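Local coordinates for CBS domain protein (Porphyromonas gingivalis, PDB 2NQW) that is of unknown function, its transporter-associated domain belonging to a membrane-anchored CBS-domain protein of the CorC/HlyC type and possibly binding flavin adenine dinucleotide, at residues R73-Q78 with K88-E93; S16-G21 with I84-I89. All coordinates share one frame; numbering follows the deposited sequence. Where two conformers were deposited one is given.

Interaction 1 (R73-Q78 with K88-E93)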
loop_
_atom_site.group_PDB
_atom_site.type_symbol
_atom_site.label_atom_id
_atom_site.label_comp_id
_atom_site.label_asym_id
_atom_site.label_seq_id
_atom_site.Cartn_x
_atom_site.Cartn_y
_atom_site.Cartn_z
ATOM N N ARG A 73 -4.793 5.133 -4.076
ATOM C CA ARG A 73 -3.609 5.376 -4.883
ATOM C C ARG A 73 -2.400 5.166 -3.980
ATOM O O ARG A 73 -2.376 5.648 -2.827
ATOM C CB ARG A 73 -3.610 6.809 -5.429
ATOM C CG ARG A 73 -2.435 7.097 -6.358
ATOM C CD ARG A 73 -2.482 8.592 -6.844
ATOM N NE ARG A 73 -1.354 8.893 -7.731
ATOM C CZ ARG A 73 -1.326 8.579 -9.021
ATOM N NH1 ARG A 73 -2.381 7.979 -9.567
ATOM N NH2 ARG A 73 -0.244 8.863 -9.758
ATOM N N PHE A 74 -1.414 4.446 -4.506
ATOM C CA PHE A 74 -0.223 4.066 -3.746
ATOM C C PHE A 74 1.012 4.629 -4.416
ATOM O O PHE A 74 1.063 4.724 -5.653
ATOM C CB PHE A 74 -0.072 2.536 -3.805
ATOM C CG PHE A 74 -1.293 1.779 -3.326
ATOM C CD1 PHE A 74 -1.655 1.804 -1.987
ATOM C CD2 PHE A 74 -2.095 1.053 -4.204
ATOM C CE1 PHE A 74 -2.781 1.132 -1.539
ATOM C CE2 PHE A 74 -3.239 0.354 -3.744
ATOM C CZ PHE A 74 -3.549 0.387 -2.393
ATOM N N GLN A 75 2.012 5.005 -3.624
ATOM C CA GLN A 75 3.271 5.440 -4.203
ATOM C C GLN A 75 4.414 4.822 -3.381
ATOM O O GLN A 75 4.389 4.830 -2.140
ATOM C CB GLN A 75 3.383 6.967 -4.149
ATOM C CG GLN A 75 4.706 7.529 -4.710
ATOM C CD GLN A 75 4.685 9.048 -4.681
ATOM O OE1 GLN A 75 3.620 9.659 -4.823
ATOM N NE2 GLN A 75 5.839 9.656 -4.569
ATOM N N VAL A 76 5.419 4.278 -4.086
ATOM C CA VAL A 76 6.607 3.757 -3.373
ATOM C C VAL A 76 7.427 4.974 -2.976
ATOM O O VAL A 76 7.968 5.658 -3.845
ATOM C CB VAL A 76 7.441 2.818 -4.265
ATOM C CG1 VAL A 76 8.742 2.426 -3.573
ATOM C CG2 VAL A 76 6.628 1.591 -4.574
ATOM N N THR A 77 7.544 5.222 -1.664
ATOM C CA THR A 77 8.298 6.397 -1.224
ATOM C C THR A 77 9.716 6.039 -0.773
ATOM O O THR A 77 10.584 6.906 -0.796
ATOM C CB THR A 77 7.567 7.104 -0.079
ATOM O OG1 THR A 77 7.278 6.135 0.939
ATOM C CG2 THR A 77 6.278 7.762 -0.621
ATOM N N GLN A 78 9.939 4.791 -0.355
ATOM C CA GLN A 78 11.299 4.366 0.042
ATOM C C GLN A 78 11.518 2.918 -0.332
ATOM O O GLN A 78 10.596 2.091 -0.225
ATOM C CB GLN A 78 11.512 4.498 1.550
ATOM C CG GLN A 78 11.393 5.927 2.067
ATOM C CD GLN A 78 11.833 6.004 3.510
ATOM O OE1 GLN A 78 12.984 5.652 3.843
ATOM N NE2 GLN A 78 10.944 6.451 4.369
ATOM N N LYS A 88 3.228 5.183 0.416
ATOM C CA LYS A 88 2.217 6.194 0.713
ATOM C C LYS A 88 0.865 5.734 0.199
ATOM O O LYS A 88 0.756 5.295 -0.958
ATOM C CB LYS A 88 2.592 7.498 0.017
ATOM C CG LYS A 88 1.507 8.546 0.107
ATOM C CD LYS A 88 2.021 9.897 -0.448
ATOM C CE LYS A 88 0.846 10.874 -0.536
ATOM N NZ LYS A 88 1.322 12.218 -1.029
ATOM N N ILE A 89 -0.162 5.865 1.058
ATOM C CA ILE A 89 -1.563 5.708 0.624
ATOM C C ILE A 89 -2.139 7.129 0.622
ATOM O O ILE A 89 -2.098 7.826 1.653
ATOM C CB ILE A 89 -2.344 4.759 1.566
ATOM C CG1 ILE A 89 -1.691 3.378 1.585
ATOM C CG2 ILE A 89 -3.818 4.727 1.141
ATOM C CD1 ILE A 89 -2.366 2.367 2.520
ATOM N N PHE A 90 -2.610 7.571 -0.544
ATOM C CA PHE A 90 -3.153 8.920 -0.657
ATOM C C PHE A 90 -4.469 9.031 0.110
ATOM O O PHE A 90 -5.097 8.019 0.453
ATOM C CB PHE A 90 -3.355 9.251 -2.144
ATOM C CG PHE A 90 -2.106 9.705 -2.851
ATOM C CD1 PHE A 90 -1.928 11.041 -3.177
ATOM C CD2 PHE A 90 -1.109 8.786 -3.161
ATOM C CE1 PHE A 90 -0.758 11.472 -3.828
ATOM C CE2 PHE A 90 0.055 9.180 -3.818
ATOM C CZ PHE A 90 0.229 10.535 -4.145
ATOM N N PRO A 91 -4.912 10.273 0.370
ATOM C CA PRO A 91 -6.225 10.390 1.024
ATOM C C PRO A 91 -7.287 9.746 0.138
ATOM O O PRO A 91 -7.206 9.870 -1.100
ATOM C CB PRO A 91 -6.452 11.908 1.099
ATOM C CG PRO A 91 -5.055 12.533 0.887
ATOM C CD PRO A 91 -4.320 11.574 0.012
ATOM N N PHE A 92 -8.298 9.117 0.736
ATOM C CA PHE A 92 -9.339 8.456 -0.065
ATOM C C PHE A 92 -10.713 8.778 0.505
ATOM O O PHE A 92 -10.880 9.032 1.718
ATOM C CB PHE A 92 -9.103 6.930 -0.149
ATOM C CG PHE A 92 -8.953 6.275 1.173
ATOM C CD1 PHE A 92 -10.082 5.747 1.823
ATOM C CD2 PHE A 92 -7.702 6.169 1.789
ATOM C CE1 PHE A 92 -9.961 5.165 3.073
ATOM C CE2 PHE A 92 -7.591 5.588 3.046
ATOM C CZ PHE A 92 -8.710 5.080 3.673
ATOM N N GLU A 93 -11.714 8.833 -0.353
ATOM C CA GLU A 93 -13.084 8.982 0.135
ATOM C C GLU A 93 -13.751 7.595 0.125
ATOM O O GLU A 93 -13.127 6.577 -0.206
ATOM C CB GLU A 93 -13.877 10.003 -0.714
ATOM C CG GLU A 93 -13.559 11.504 -0.462
ATOM C CD GLU A 93 -14.472 12.454 -1.296
ATOM O OE1 GLU A 93 -15.425 13.011 -0.717
ATOM O OE2 GLU A 93 -14.226 12.629 -2.513
ATOM O OXT GLU A 93 -14.924 7.447 0.473
HETATM O O HOH W 1 -5.597 6.452 -1.671
HETATM O O HOH W 2 3.209 11.978 -3.197
#
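F74 and I89 form a non-hydrogen-bonded antiparallel pair on the packed side of the hairpin, where F74 CD1 lies 3.9 Å from I89 CG1. The two side chains run alongside each other, and L49, L52 and F53 of helix 49-57 cover F74. Q75 and K88 are linked by two backbone bonds, the shorter being K88 N to Q75 O at 2.8 Å. A nearly straight bond (173°) from F90 N to R73 O prolongs the ladder past the end of strand 84-89, and here a water bridges R73 N and F90 O.

The face carrying Q75 and K88 is looser and wetter. R73 leaves the strand with chi1 at -176° and stays extended to NE, laying CD over one face of the F90 ring toward the rim, a CH-pi contact 4.0 Å from the centroid. On the opposite face K88 CE sits over the ring centre, its ammonium end making a cation-pi contact. Q75 OE1 reaches the ring edge, 3.6 Å from F90 CZ, and a second water joins this oxygen to K88 NZ. This is a two-stranded antiparallel beta hairpin of an amphipathic sheet, packed under helix 49-57 on its F74/I89 face.

Interaction 2 (S16-G21 with I84-I89)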
loop_
_atom_site.group_PDB
_atom_site.type_symbol
_atom_site.label_atom_id
_atom_site.label_comp_id
_atom_site.label_asym_id
_atom_site.label_seq_id
_atom_site.Cartn_x
_atom_site.Cartn_y
_atom_site.Cartn_z
ATOM N N SER A 16 -3.152 11.763 4.152
ATOM C CA SER A 16 -2.516 10.554 3.609
ATOM C C SER A 16 -1.849 9.756 4.725
ATOM O O SER A 16 -1.847 10.163 5.912
ATOM C CB SER A 16 -1.485 10.946 2.539
ATOM O OG SER A 16 -0.355 11.568 3.111
ATOM N N TYR A 17 -1.295 8.604 4.342
ATOM C CA TYR A 17 -0.661 7.703 5.289
ATOM C C TYR A 17 0.650 7.221 4.718
ATOM O O TYR A 17 0.786 7.065 3.516
ATOM C CB TYR A 17 -1.570 6.471 5.561
ATOM C CG TYR A 17 -2.943 6.887 6.005
ATOM C CD1 TYR A 17 -3.163 7.319 7.317
ATOM C CD2 TYR A 17 -3.986 6.939 5.098
ATOM C CE1 TYR A 17 -4.415 7.755 7.729
ATOM C CE2 TYR A 17 -5.241 7.401 5.476
ATOM C CZ TYR A 17 -5.440 7.808 6.794
ATOM O OH TYR A 17 -6.688 8.249 7.215
ATOM N N LEU A 18 1.587 6.916 5.593
ATOM C CA LEU A 18 2.808 6.185 5.186
ATOM C C LEU A 18 2.804 4.851 5.914
ATOM O O LEU A 18 2.673 4.828 7.156
ATOM C CB LEU A 18 4.068 6.955 5.550
ATOM C CG LEU A 18 4.235 8.280 4.853
ATOM C CD1 LEU A 18 5.445 9.038 5.429
ATOM C CD2 LEU A 18 4.475 8.027 3.350
ATOM N N PHE A 19 2.920 3.750 5.156
ATOM C CA PHE A 19 2.953 2.401 5.746
ATOM C C PHE A 19 4.260 1.718 5.420
ATOM O O PHE A 19 4.778 1.850 4.291
ATOM C CB PHE A 19 1.825 1.537 5.153
ATOM C CG PHE A 19 0.524 1.643 5.898
ATOM C CD1 PHE A 19 0.195 0.697 6.870
ATOM C CD2 PHE A 19 -0.347 2.699 5.670
ATOM C CE1 PHE A 19 -1.018 0.803 7.604
ATOM C CE2 PHE A 19 -1.541 2.816 6.392
ATOM C CZ PHE A 19 -1.873 1.850 7.354
ATOM N N GLU A 20 4.728 0.887 6.342
ATOM C CA GLU A 20 5.793 -0.054 6.016
ATOM C C GLU A 20 5.316 -0.966 4.879
ATOM O O GLU A 20 4.171 -1.446 4.892
ATOM C CB GLU A 20 6.155 -0.891 7.253
ATOM C CG GLU A 20 6.741 -0.060 8.371
ATOM C CD GLU A 20 7.006 -0.853 9.652
ATOM O OE1 GLU A 20 6.530 -1.995 9.795
ATOM O OE2 GLU A 20 7.664 -0.280 10.551
ATOM N N GLY A 21 6.202 -1.264 3.922
ATOM C CA GLY A 21 5.782 -2.098 2.787
ATOM C C GLY A 21 5.366 -3.505 3.194
ATOM O O GLY A 21 4.482 -4.106 2.572
ATOM N N ILE A 84 10.633 -2.773 -1.473
ATOM C CA ILE A 84 9.804 -1.647 -1.055
ATOM C C ILE A 84 9.710 -1.624 0.458
ATOM O O ILE A 84 9.249 -2.605 1.059
ATOM C CB ILE A 84 8.380 -1.820 -1.611
ATOM C CG1 ILE A 84 8.384 -1.735 -3.149
ATOM C CG2 ILE A 84 7.477 -0.723 -1.032
ATOM C CD1 ILE A 84 7.054 -2.237 -3.768
ATOM N N ILE A 85 10.148 -0.530 1.080
ATOM C CA ILE A 85 10.075 -0.417 2.532
ATOM C C ILE A 85 9.037 0.606 3.008
ATOM O O ILE A 85 8.626 0.515 4.161
ATOM C CB ILE A 85 11.432 -0.216 3.175
ATOM C CG1 ILE A 85 12.021 1.144 2.846
ATOM C CG2 ILE A 85 12.383 -1.379 2.810
ATOM C CD1 ILE A 85 13.426 1.384 3.516
ATOM N N GLU A 86 8.601 1.534 2.147
ATOM C CA GLU A 86 7.520 2.432 2.563
ATOM C C GLU A 86 6.655 2.729 1.355
ATOM O O GLU A 86 7.167 2.985 0.259
ATOM C CB GLU A 86 8.074 3.732 3.114
ATOM C CG GLU A 86 6.993 4.643 3.750
ATOM C CD GLU A 86 7.637 5.911 4.270
ATOM O OE1 GLU A 86 8.077 6.730 3.439
ATOM O OE2 GLU A 86 7.698 6.100 5.510
ATOM N N ILE A 87 5.344 2.682 1.605
ATOM C CA ILE A 87 4.346 3.054 0.625
ATOM C C ILE A 87 3.450 4.139 1.216
ATOM O O ILE A 87 2.967 4.015 2.360
ATOM C CB ILE A 87 3.502 1.823 0.203
ATOM C CG1 ILE A 87 4.356 0.929 -0.717
ATOM C CG2 ILE A 87 2.200 2.215 -0.521
ATOM C CD1 ILE A 87 3.763 -0.464 -0.978
ATOM N N LYS A 88 3.228 5.183 0.416
ATOM C CA LYS A 88 2.217 6.194 0.713
ATOM C C LYS A 88 0.865 5.734 0.199
ATOM O O LYS A 88 0.756 5.295 -0.958
ATOM C CB LYS A 88 2.592 7.498 0.017
ATOM C CG LYS A 88 1.507 8.546 0.107
ATOM C CD LYS A 88 2.021 9.897 -0.448
ATOM C CE LYS A 88 0.846 10.874 -0.536
ATOM N NZ LYS A 88 1.322 12.218 -1.029
ATOM N N ILE A 89 -0.162 5.865 1.058
ATOM C CA ILE A 89 -1.563 5.708 0.624
ATOM C C ILE A 89 -2.139 7.129 0.622
ATOM O O ILE A 89 -2.098 7.826 1.653
ATOM C CB ILE A 89 -2.344 4.759 1.566
ATOM C CG1 ILE A 89 -1.691 3.378 1.585
ATOM C CG2 ILE A 89 -3.818 4.727 1.141
ATOM C CD1 ILE A 89 -2.366 2.367 2.520
#
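Y17 and F19 form the hydrogen-bonded pairs of this antiparallel ladder, facing I89 and I87 respectively. Each pair is closed by two backbone bonds; the shortest, F19 N to I87 O at 2.8 Å, is almost linear (176°). At the G21 end the pattern changes: G21 N still reaches I85 O at 3.0 Å, but approaches from above the carbonyl plane. Between these bonds, CA-H groups point at carbonyl oxygens, as K88 CA does toward Y17 O at 3.3 Å.

The apolar contacts lie chiefly on the face carrying Y17, F19, I87 and I89. F19 CD2 sits 3.8 Å from I89 CD1, and V28 and L32 of helix 25-32 together with L49 of helix 49-57 close over F19. The stacked ring of F9 brings in the neighbouring strand 9-11.

Polar and aliphatic groups mix on the other face. Extended from a chi1 of -172°, E86 lays its carboxylate alongside L18, whose CD1 is 3.7 Å from E86 OE2 and whose CD2 touches K88 CB. E86 OE1 also hydrogen-bonds to T77 OG1 and Q78 NE2. S16 CB packs against K88 CE at 3.9 Å, its OG bonded to D14. On its other edge, against strand 72-79, I85 and E86 both face Q78 in a classic beta bulge. The whole is an antiparallel strand pair in an alpha+beta domain whose helices pack on one face of the sheet.

Strand 84-89 has neighbours along both edges: strand 72-79 in interaction 1 and strand 17-20 in interaction 2. The first joins strands consecutive in sequence, the second strands some sixty residues apart, so together they tie the N-terminal and C-terminal parts of the domain into one sheet. Both are partly buried, with F74, F19, I87 and I89 contributing to the helix-covered side. Interaction 2 buries more surface and has more backbone bonds; interaction 1 relies more on arginine and lysine side chains laid over one aromatic ring and on bridging waters. K88 and I89 are shared, F92 packs on Y17, and a backbone bond of I85 with Q78 also joins the two contacts.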